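Local atomic coordinates of ornithine cyclodeaminase (Methanococcus maripaludis S2, PDB entry 3C2Q), a protein that catalyses the NAD-dependent conversion of L-ornithine to L-proline with release of ammonia. Residues P33-V38 against W42-N47; V53-P58 against E64-R69; P240-G245 against Q264-T269. One frame throughout, in Å; residues are numbered along the deposited sequence.

Interaction 1 of 3, residues P33-V38 against W42-N47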
loop_
_atom_site.group_PDB
_atom_site.type_symbol
_atom_site.label_atom_id
_atom_site.label_comp_id
_atom_site.label_asym_id
_atom_site.label_seq_id
_atom_site.Cartn_x
_atom_site.Cartn_y
_atom_site.Cartn_z
ATOM N N PRO B 33 -32.723 1.007 -0.800
ATOM C CA PRO B 33 -34.125 0.979 -1.240
ATOM C C PRO B 33 -34.856 2.203 -0.734
ATOM O O PRO B 33 -34.703 2.613 0.423
ATOM C CB PRO B 33 -34.713 -0.307 -0.620
ATOM C CG PRO B 33 -33.596 -0.980 0.133
ATOM C CD PRO B 33 -32.308 -0.222 -0.100
ATOM N N THR B 34 -35.610 2.829 -1.618
ATOM C CA THR B 34 -36.276 4.097 -1.266
ATOM C C THR B 34 -37.767 3.974 -1.634
ATOM O O THR B 34 -38.098 3.339 -2.645
ATOM C CB THR B 34 -35.611 5.277 -2.020
ATOM O OG1 THR B 34 -34.216 5.338 -1.659
ATOM C CG2 THR B 34 -36.314 6.648 -1.712
ATOM N N HIS B 35 -38.646 4.553 -0.809
ATOM C CA HIS B 35 -40.071 4.630 -1.157
ATOM C C HIS B 35 -40.459 6.090 -1.270
ATOM O O HIS B 35 -39.857 6.942 -0.605
ATOM C CB HIS B 35 -40.948 3.927 -0.115
ATOM C CG HIS B 35 -40.644 2.471 0.060
ATOM N ND1 HIS B 35 -41.107 1.744 1.130
ATOM C CD2 HIS B 35 -39.911 1.608 -0.682
ATOM C CE1 HIS B 35 -40.687 0.494 1.038
ATOM N NE2 HIS B 35 -39.950 0.388 -0.049
ATOM N N VAL B 36 -41.423 6.385 -2.144
ATOM C CA VAL B 36 -41.916 7.757 -2.309
ATOM C C VAL B 36 -43.446 7.842 -2.082
ATOM O O VAL B 36 -44.189 6.965 -2.492
ATOM C CB VAL B 36 -41.578 8.339 -3.695
ATOM C CG1 VAL B 36 -40.079 8.692 -3.779
ATOM C CG2 VAL B 36 -41.990 7.360 -4.830
ATOM N N LYS B 37 -43.897 8.895 -1.419
ATOM C CA LYS B 37 -45.328 9.031 -1.143
ATOM C C LYS B 37 -45.978 9.821 -2.263
ATOM O O LYS B 37 -45.648 10.988 -2.507
ATOM C CB LYS B 37 -45.574 9.699 0.204
ATOM C CG LYS B 37 -47.014 9.519 0.704
ATOM C CD LYS B 37 -47.178 10.007 2.109
ATOM C CE LYS B 37 -48.638 9.950 2.546
ATOM N NZ LYS B 37 -48.718 10.038 4.036
ATOM N N VAL B 38 -46.880 9.143 -2.959
ATOM C CA VAL B 38 -47.559 9.698 -4.120
ATOM C C VAL B 38 -49.068 9.410 -3.989
ATOM O O VAL B 38 -49.478 8.255 -3.812
ATOM C CB VAL B 38 -46.992 9.108 -5.445
ATOM C CG1 VAL B 38 -47.722 9.675 -6.662
ATOM C CG2 VAL B 38 -45.451 9.368 -5.551
ATOM N N TRP B 42 -47.522 4.907 -0.451
ATOM C CA TRP B 42 -46.089 4.671 -0.623
ATOM C C TRP B 42 -45.854 3.788 -1.836
ATOM O O TRP B 42 -46.431 2.703 -1.966
ATOM C CB TRP B 42 -45.473 4.058 0.627
ATOM C CG TRP B 42 -45.399 5.025 1.757
ATOM C CD1 TRP B 42 -46.255 5.098 2.818
ATOM C CD2 TRP B 42 -44.434 6.071 1.945
ATOM N NE1 TRP B 42 -45.885 6.120 3.656
ATOM C CE2 TRP B 42 -44.770 6.736 3.146
ATOM C CE3 TRP B 42 -43.317 6.509 1.214
ATOM C CZ2 TRP B 42 -44.020 7.809 3.653
ATOM C CZ3 TRP B 42 -42.566 7.572 1.711
ATOM C CH2 TRP B 42 -42.925 8.220 2.922
ATOM N N ILE B 43 -45.032 4.288 -2.748
ATOM C CA ILE B 43 -44.648 3.550 -3.926
ATOM C C ILE B 43 -43.191 3.102 -3.749
ATOM O O ILE B 43 -42.355 3.901 -3.365
ATOM C CB ILE B 43 -44.734 4.429 -5.198
ATOM C CG1 ILE B 43 -46.178 4.910 -5.444
ATOM C CG2 ILE B 43 -44.240 3.635 -6.414
ATOM C CD1 ILE B 43 -46.323 5.671 -6.749
ATOM N N GLU B 44 -42.893 1.846 -4.046
ATOM C CA GLU B 44 -41.509 1.356 -3.946
ATOM C C GLU B 44 -40.752 1.761 -5.199
ATOM O O GLU B 44 -41.135 1.380 -6.300
ATOM C CB GLU B 44 -41.476 -0.158 -3.773
ATOM C CG GLU B 44 -42.404 -0.660 -2.652
ATOM C CD GLU B 44 -42.105 -2.109 -2.218
ATOM O OE1 GLU B 44 -41.235 -2.779 -2.843
ATOM O OE2 GLU B 44 -42.738 -2.563 -1.233
ATOM N N VAL B 45 -39.680 2.541 -5.037
ATOM C CA VAL B 45 -38.871 2.957 -6.191
ATOM C C VAL B 45 -38.034 1.775 -6.719
ATOM O O VAL B 45 -37.193 1.220 -5.991
ATOM C CB VAL B 45 -37.984 4.178 -5.857
ATOM C CG1 VAL B 45 -37.250 4.655 -7.086
ATOM C CG2 VAL B 45 -38.839 5.326 -5.256
ATOM N N ALA B 46 -38.257 1.417 -7.984
ATOM C CA ALA B 46 -37.575 0.305 -8.612
ATOM C C ALA B 46 -36.064 0.581 -8.754
ATOM O O ALA B 46 -35.647 1.693 -9.080
ATOM C CB ALA B 46 -38.189 0.001 -9.982
ATOM N N ASN B 47 -35.277 -0.468 -8.519
ATOM C CA ASN B 47 -33.855 -0.538 -8.926
ATOM C C ASN B 47 -32.947 0.447 -8.161
ATOM O O ASN B 47 -32.271 1.265 -8.787
ATOM C CB ASN B 47 -33.708 -0.308 -10.449
ATOM C CG ASN B 47 -34.570 -1.252 -11.287
ATOM O OD1 ASN B 47 -34.670 -2.450 -11.009
ATOM N ND2 ASN B 47 -35.177 -0.708 -12.340
HETATM O O HOH W 1 -35.173 2.432 -4.463
#
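Val36 O is gripped twice from segment 42-47, by a hydrogen bond from Ile43 N at 2.8 Å and by a weaker CA-H contact from Trp42. The Ile43 bond is nearly straight at its hydrogen (172°), although its donor stands somewhat out of the carbonyl plane. Ile43 O returns the grip, accepting Val36 N and lying 3.3 Å from His35 CA. Two residues further along, Val45 N bonds Thr34 O directly, whereas Thr34 N reaches Val45 O through one bridging water. This is an antiparallel beta hairpin, strands 34-38 and 41-46, within a mixed sheet. The beta-branched residues suit its buried face: Val36 CG2 meets Val45 CG2 at 3.8 Å, Ile43 CD1 extends to Val38 CB, and Ile54 of strand 53-57 covers Val36 and Val45. On the other face, Trp42 turns CG away from its own carbonyl carbon (chi1 -71°), and the indole swings across to Lys37. Lys37 CB sits 3.9 Å above the centroid of the six-membered ring, a CH-pi contact, while His35 O approaches the ring edge. With an alanine here in place of Trp42, Lys37 is likely to lose the ring under its CB, and Arg85 its cation-pi partner. Next along, the Glu44 chain lies alongside His35, with CG over the imidazole face, while His35 ND1 is hydrogen-bonded to Arg85.

Interaction 2 of 3, residues V53-P58 against E64-R69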
loop_
_atom_site.group_PDB
_atom_site.type_symbol
_atom_site.label_atom_id
_atom_site.label_comp_id
_atom_site.label_asym_id
_atom_site.label_seq_id
_atom_site.Cartn_x
_atom_site.Cartn_y
_atom_site.Cartn_z
ATOM N N VAL B 53 -31.564 9.669 -10.093
ATOM C CA VAL B 53 -32.763 10.419 -9.696
ATOM C C VAL B 53 -33.978 9.502 -9.621
ATOM O O VAL B 53 -33.989 8.384 -10.158
ATOM C CB VAL B 53 -33.061 11.662 -10.608
ATOM C CG1 VAL B 53 -31.897 12.622 -10.606
ATOM C CG2 VAL B 53 -33.378 11.231 -11.994
ATOM N N ILE B 54 -35.018 9.989 -8.969
ATOM C CA ILE B 54 -36.215 9.191 -8.894
ATOM C C ILE B 54 -37.276 9.774 -9.834
ATOM O O ILE B 54 -37.661 10.952 -9.700
ATOM C CB ILE B 54 -36.689 9.084 -7.447
ATOM C CG1 ILE B 54 -35.632 8.278 -6.646
ATOM C CG2 ILE B 54 -38.107 8.441 -7.371
ATOM C CD1 ILE B 54 -35.987 8.035 -5.183
ATOM N N VAL B 55 -37.709 8.956 -10.783
ATOM C CA VAL B 55 -38.715 9.377 -11.756
ATOM C C VAL B 55 -40.008 8.666 -11.335
ATOM O O VAL B 55 -40.015 7.454 -11.115
ATOM C CB VAL B 55 -38.267 9.047 -13.194
ATOM C CG1 VAL B 55 -39.399 9.208 -14.235
ATOM C CG2 VAL B 55 -37.049 9.918 -13.565
ATOM N N VAL B 56 -41.069 9.454 -11.188
ATOM C CA VAL B 56 -42.381 8.954 -10.757
ATOM C C VAL B 56 -43.381 8.975 -11.934
ATOM O O VAL B 56 -43.388 9.915 -12.758
ATOM C CB VAL B 56 -42.906 9.794 -9.566
ATOM C CG1 VAL B 56 -44.237 9.257 -9.042
ATOM C CG2 VAL B 56 -41.866 9.825 -8.442
ATOM N N TYR B 57 -44.168 7.909 -12.016
ATOM C CA TYR B 57 -45.253 7.755 -12.982
ATOM C C TYR B 57 -46.540 7.653 -12.151
ATOM O O TYR B 57 -46.985 6.561 -11.850
ATOM C CB TYR B 57 -45.034 6.485 -13.790
ATOM C CG TYR B 57 -43.652 6.420 -14.412
ATOM C CD1 TYR B 57 -43.350 7.155 -15.557
ATOM C CD2 TYR B 57 -42.641 5.639 -13.838
ATOM C CE1 TYR B 57 -42.078 7.109 -16.128
ATOM C CE2 TYR B 57 -41.359 5.585 -14.409
ATOM C CZ TYR B 57 -41.094 6.325 -15.547
ATOM O OH TYR B 57 -39.842 6.281 -16.126
ATOM N N PRO B 58 -47.082 8.791 -11.714
ATOM C CA PRO B 58 -48.161 8.693 -10.731
ATOM C C PRO B 58 -49.356 7.853 -11.199
ATOM O O PRO B 58 -49.899 7.077 -10.399
ATOM C CB PRO B 58 -48.531 10.151 -10.468
ATOM C CG PRO B 58 -47.295 10.934 -10.861
ATOM C CD PRO B 58 -46.764 10.188 -12.042
ATOM N N GLU B 64 -39.148 4.746 -10.608
ATOM C CA GLU B 64 -37.894 4.051 -10.859
ATOM C C GLU B 64 -36.693 5.000 -10.687
ATOM O O GLU B 64 -36.823 6.234 -10.758
ATOM C CB GLU B 64 -37.907 3.354 -12.223
ATOM C CG GLU B 64 -37.812 4.281 -13.390
ATOM C CD GLU B 64 -37.721 3.503 -14.677
ATOM O OE1 GLU B 64 -36.639 2.945 -14.997
ATOM O OE2 GLU B 64 -38.755 3.420 -15.360
ATOM N N THR B 65 -35.543 4.388 -10.439
ATOM C CA THR B 65 -34.286 5.105 -10.264
ATOM C C THR B 65 -33.644 5.170 -11.643
ATOM O O THR B 65 -33.253 4.119 -12.199
ATOM C CB THR B 65 -33.324 4.332 -9.292
ATOM O OG1 THR B 65 -33.978 4.056 -8.055
ATOM C CG2 THR B 65 -32.042 5.153 -9.009
ATOM N N LYS B 66 -33.534 6.386 -12.182
ATOM C CA LYS B 66 -32.954 6.632 -13.498
ATOM C C LYS B 66 -31.669 7.435 -13.377
ATOM O O LYS B 66 -31.603 8.415 -12.643
ATOM C CB LYS B 66 -33.904 7.462 -14.389
ATOM C CG LYS B 66 -35.122 6.744 -14.945
ATOM C CD LYS B 66 -35.601 7.570 -16.143
ATOM C CE LYS B 66 -36.854 7.013 -16.824
ATOM N NZ LYS B 66 -37.188 7.896 -18.031
ATOM N N VAL B 67 -30.660 7.041 -14.136
ATOM C CA VAL B 67 -29.461 7.854 -14.240
ATOM C C VAL B 67 -29.843 9.099 -15.037
ATOM O O VAL B 67 -30.756 9.039 -15.869
ATOM C CB VAL B 67 -28.287 7.096 -14.894
ATOM C CG1 VAL B 67 -27.892 5.911 -13.989
ATOM C CG2 VAL B 67 -28.658 6.551 -16.277
ATOM N N ILE B 68 -29.137 10.193 -14.772
ATOM C CA ILE B 68 -29.440 11.481 -15.350
ATOM C C ILE B 68 -29.463 11.450 -16.887
ATOM O O ILE B 68 -30.308 12.086 -17.485
ATOM C CB ILE B 68 -28.534 12.613 -14.763
ATOM C CG1 ILE B 68 -28.959 13.987 -15.293
ATOM C CG2 ILE B 68 -27.035 12.347 -15.095
ATOM C CD1 ILE B 68 -28.215 15.190 -14.660
ATOM N N ARG B 69 -28.587 10.686 -17.527
ATOM C CA ARG B 69 -28.589 10.653 -18.975
ATOM C C ARG B 69 -29.788 9.905 -19.588
ATOM O O ARG B 69 -30.012 9.983 -20.799
ATOM C CB ARG B 69 -27.271 10.104 -19.520
ATOM C CG ARG B 69 -27.210 8.628 -19.559
ATOM C CD ARG B 69 -25.889 8.130 -20.095
ATOM N NE ARG B 69 -25.488 7.102 -19.160
ATOM C CZ ARG B 69 -25.831 5.832 -19.267
ATOM N NH1 ARG B 69 -26.496 5.403 -20.346
ATOM N NH2 ARG B 69 -25.459 4.985 -18.319
#
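Lys66 and Val53 are joined by a pair of backbone hydrogen bonds, Val53 N to Lys66 O at 2.8 Å and Lys66 N to Val53 O at 2.9 Å. The first is almost straight at its hydrogen (173°). Val53 also puts its CG2 branch, lodged between its own backbone N and carbonyl carbon, 3.4 Å from Lys66 O, so a compact branched side chain covers the very carbonyl that its backbone binds. From the other strand, the CA-H of Thr65 adds a second, weaker contact to Val53 O. Lysine suits this place because it joins a long apolar chain to a charged end. Its extended aliphatic part runs obliquely past Val55, with Lys66 CD 3.8 Å from Val55 CG2, and then carries CE to the hydroxyl of Tyr57. The ammonium group at the far end forms a salt bridge with Asp75. Strands 53-57 and 62-66 form an antiparallel beta hairpin inside the mixed sheet, with strand 76-79 beside 53-57 and strand 41-46 beside 62-66. Glu64 repeats the double backbone bonding with Val55, both of its bonds lying nearly along the C=O axis. Its CG takes the cramped site between backbone N and carbonyl carbon (chi1 72°), from which the extended chain reaches the end of the Tyr57 ring. There Tyr57 OH donates to Glu64 OE2 at 3.2 Å, approaching from well above the carboxylate plane, while Glu64 CG lies at the ring edge. The long phenol of Tyr57 thus reaches back past Val55 to Glu64 and Lys66. Arg62 is a cation-pi partner of Tyr57 and makes a long, weak ion pair with Glu64.

Interaction 3 of 3, residues P240-G245 against Q264-T269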
loop_
_atom_site.group_PDB
_atom_site.type_symbol
_atom_site.label_atom_id
_atom_site.label_comp_id
_atom_site.label_asym_id
_atom_site.label_seq_id
_atom_site.Cartn_x
_atom_site.Cartn_y
_atom_site.Cartn_z
ATOM N N PRO B 240 -23.758 -15.929 -18.289
ATOM C CA PRO B 240 -23.562 -14.691 -19.026
ATOM C C PRO B 240 -22.353 -13.917 -18.487
ATOM O O PRO B 240 -22.046 -13.998 -17.296
ATOM C CB PRO B 240 -24.836 -13.898 -18.724
ATOM C CG PRO B 240 -25.278 -14.390 -17.435
ATOM C CD PRO B 240 -24.952 -15.870 -17.428
ATOM N N TYR B 241 -21.674 -13.206 -19.367
ATOM C CA TYR B 241 -20.589 -12.332 -18.943
ATOM C C TYR B 241 -20.723 -11.012 -19.659
ATOM O O TYR B 241 -21.386 -10.917 -20.719
ATOM C CB TYR B 241 -19.212 -12.965 -19.181
ATOM C CG TYR B 241 -18.989 -13.508 -20.581
ATOM C CD1 TYR B 241 -18.548 -12.680 -21.600
ATOM C CD2 TYR B 241 -19.187 -14.869 -20.865
ATOM C CE1 TYR B 241 -18.341 -13.165 -22.887
ATOM C CE2 TYR B 241 -18.971 -15.369 -22.144
ATOM C CZ TYR B 241 -18.562 -14.507 -23.151
ATOM O OH TYR B 241 -18.343 -14.977 -24.415
ATOM N N VAL B 242 -20.117 -9.982 -19.083
ATOM C CA VAL B 242 -20.098 -8.690 -19.710
ATOM C C VAL B 242 -18.644 -8.270 -19.691
ATOM O O VAL B 242 -18.063 -8.166 -18.610
ATOM C CB VAL B 242 -20.974 -7.669 -18.916
ATOM C CG1 VAL B 242 -20.910 -6.292 -19.545
ATOM C CG2 VAL B 242 -22.426 -8.146 -18.780
ATOM N N LEU B 243 -18.045 -8.076 -20.860
ATOM C CA LEU B 243 -16.676 -7.623 -20.940
ATOM C C LEU B 243 -16.695 -6.176 -21.394
ATOM O O LEU B 243 -17.074 -5.878 -22.545
ATOM C CB LEU B 243 -15.856 -8.490 -21.921
ATOM C CG LEU B 243 -15.779 -9.994 -21.645
ATOM C CD1 LEU B 243 -14.896 -10.642 -22.728
ATOM C CD2 LEU B 243 -15.262 -10.285 -20.218
ATOM N N ALA B 244 -16.309 -5.268 -20.495
ATOM C CA ALA B 244 -16.317 -3.842 -20.800
ATOM C C ALA B 244 -14.979 -3.453 -21.395
ATOM O O ALA B 244 -13.937 -3.773 -20.829
ATOM C CB ALA B 244 -16.608 -3.032 -19.538
ATOM N N GLY B 245 -15.012 -2.792 -22.553
ATOM C CA GLY B 245 -13.808 -2.260 -23.190
ATOM C C GLY B 245 -13.216 -1.111 -22.390
ATOM O O GLY B 245 -13.923 -0.460 -21.614
ATOM N N GLN B 264 -21.989 -0.201 -19.085
ATOM C CA GLN B 264 -22.523 0.122 -17.772
ATOM C C GLN B 264 -23.981 -0.335 -17.578
ATOM O O GLN B 264 -24.318 -0.947 -16.551
ATOM C CB GLN B 264 -22.398 1.617 -17.477
ATOM C CG GLN B 264 -22.731 1.957 -16.011
ATOM C CD GLN B 264 -22.796 3.454 -15.739
ATOM O OE1 GLN B 264 -23.880 4.042 -15.747
ATOM N NE2 GLN B 264 -21.647 4.072 -15.503
ATOM N N ASP B 265 -24.835 -0.019 -18.554
ATOM C CA ASP B 265 -26.262 -0.384 -18.500
ATOM C C ASP B 265 -26.469 -1.889 -18.421
ATOM O O ASP B 265 -27.281 -2.363 -17.635
ATOM C CB ASP B 265 -27.008 0.211 -19.717
ATOM C CG ASP B 265 -27.082 1.734 -19.666
ATOM O OD1 ASP B 265 -26.865 2.318 -18.577
ATOM O OD2 ASP B 265 -27.322 2.352 -20.729
ATOM N N LYS B 266 -25.694 -2.633 -19.210
ATOM C CA LYS B 266 -25.732 -4.097 -19.182
ATOM C C LYS B 266 -25.246 -4.667 -17.838
ATOM O O LYS B 266 -25.822 -5.608 -17.307
ATOM C CB LYS B 266 -24.925 -4.684 -20.346
ATOM C CG LYS B 266 -25.225 -6.186 -20.567
ATOM C CD LYS B 266 -24.893 -6.607 -21.987
ATOM C CE LYS B 266 -25.467 -8.001 -22.314
ATOM N NZ LYS B 266 -24.743 -8.512 -23.530
HETATM N N MSE B 267 -24.183 -4.073 -17.282
HETATM C CA MSE B 267 -23.699 -4.460 -15.952
HETATM C C MSE B 267 -24.745 -4.239 -14.881
HETATM O O MSE B 267 -24.928 -5.073 -13.984
HETATM C CB MSE B 267 -22.432 -3.655 -15.615
HETATM C CG MSE B 267 -21.237 -4.086 -16.446
HETATM SE SE MSE B 267 -19.717 -2.822 -16.219
HETATM C CE MSE B 267 -19.377 -3.170 -14.308
ATOM N N ARG B 268 -25.446 -3.110 -14.965
ATOM C CA ARG B 268 -26.452 -2.806 -13.950
ATOM C C ARG B 268 -27.558 -3.854 -13.907
ATOM O O ARG B 268 -27.888 -4.370 -12.848
ATOM C CB ARG B 268 -27.045 -1.413 -14.162
ATOM C CG ARG B 268 -28.079 -1.050 -13.103
ATOM C CD ARG B 268 -28.575 0.387 -13.247
ATOM N NE ARG B 268 -29.549 0.744 -12.204
ATOM C CZ ARG B 268 -30.370 1.796 -12.289
ATOM N NH1 ARG B 268 -30.352 2.581 -13.366
ATOM N NH2 ARG B 268 -31.217 2.050 -11.310
ATOM N N THR B 269 -28.113 -4.185 -15.063
ATOM C CA THR B 269 -29.207 -5.149 -15.121
ATOM C C THR B 269 -28.708 -6.542 -14.737
ATOM O O THR B 269 -29.440 -7.323 -14.128
ATOM C CB THR B 269 -29.862 -5.155 -16.522
ATOM O OG1 THR B 269 -28.924 -5.637 -17.468
ATOM C CG2 THR B 269 -30.250 -3.769 -16.949
#
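Lys266 is the first residue of the helical segment to meet the strand, laying its CG against Val242 CG2 at 3.9 Å. Only the aliphatic part of the lysine is used: CG lies opposite the backbone N across the CA-CB bond (chi1 -166°), and the chain then runs on extended, obliquely past the valine. Met267, a selenomethionine in this crystal, follows with its own CG, 3.8 Å from Val242 CG1. The two branches of Val242 are therefore shared between consecutive helix residues, which is why a forked, beta-branched side chain suits this strand position. No hydrogen bond joins the two segments, and the contact is purely apolar. Two residues on, Thr269 turns its hydroxyl back along the helix and donates OG1 to Lys266 O at 3.1 Å. Strand 241-244 is one of the two edge strands, within this chain, of the parallel Rossmann sheet and pairs with strand 166-170. Met267 also packs on Thr289 and Leu292 of helix 283-292, and its side chain is about 4 Å from that of His285, which probably binds NAD(+). Ile247 of a second subunit packs on Met267 too; helix 260-271 lies against the sheet face at this edge strand, beside helix 283-292 and that subunit.

In the fold
Along the chain the three contacts come in series. Interactions 1 and 2 are successive hairpins of one mixed sheet, their centres 11 Å apart, and they join where strand 41-46 runs parallel to strand 62-66, with Ala46 O bonded to Thr65 N. Interaction 3 belongs to the Rossmann domain, with its centre about 26 Å from that of interaction 1 and 21 Å from that of interaction 2. Helix 260-271 nevertheless reaches both hairpins or the residues just after them: Arg268 NH2 bonds Asn47 O and Thr65 O, and Asp265 makes a salt bridge with Arg69. These polar links tie the sheet domain to the nucleotide-binding domain, close to a second subunit that touches interactions 2 and 3.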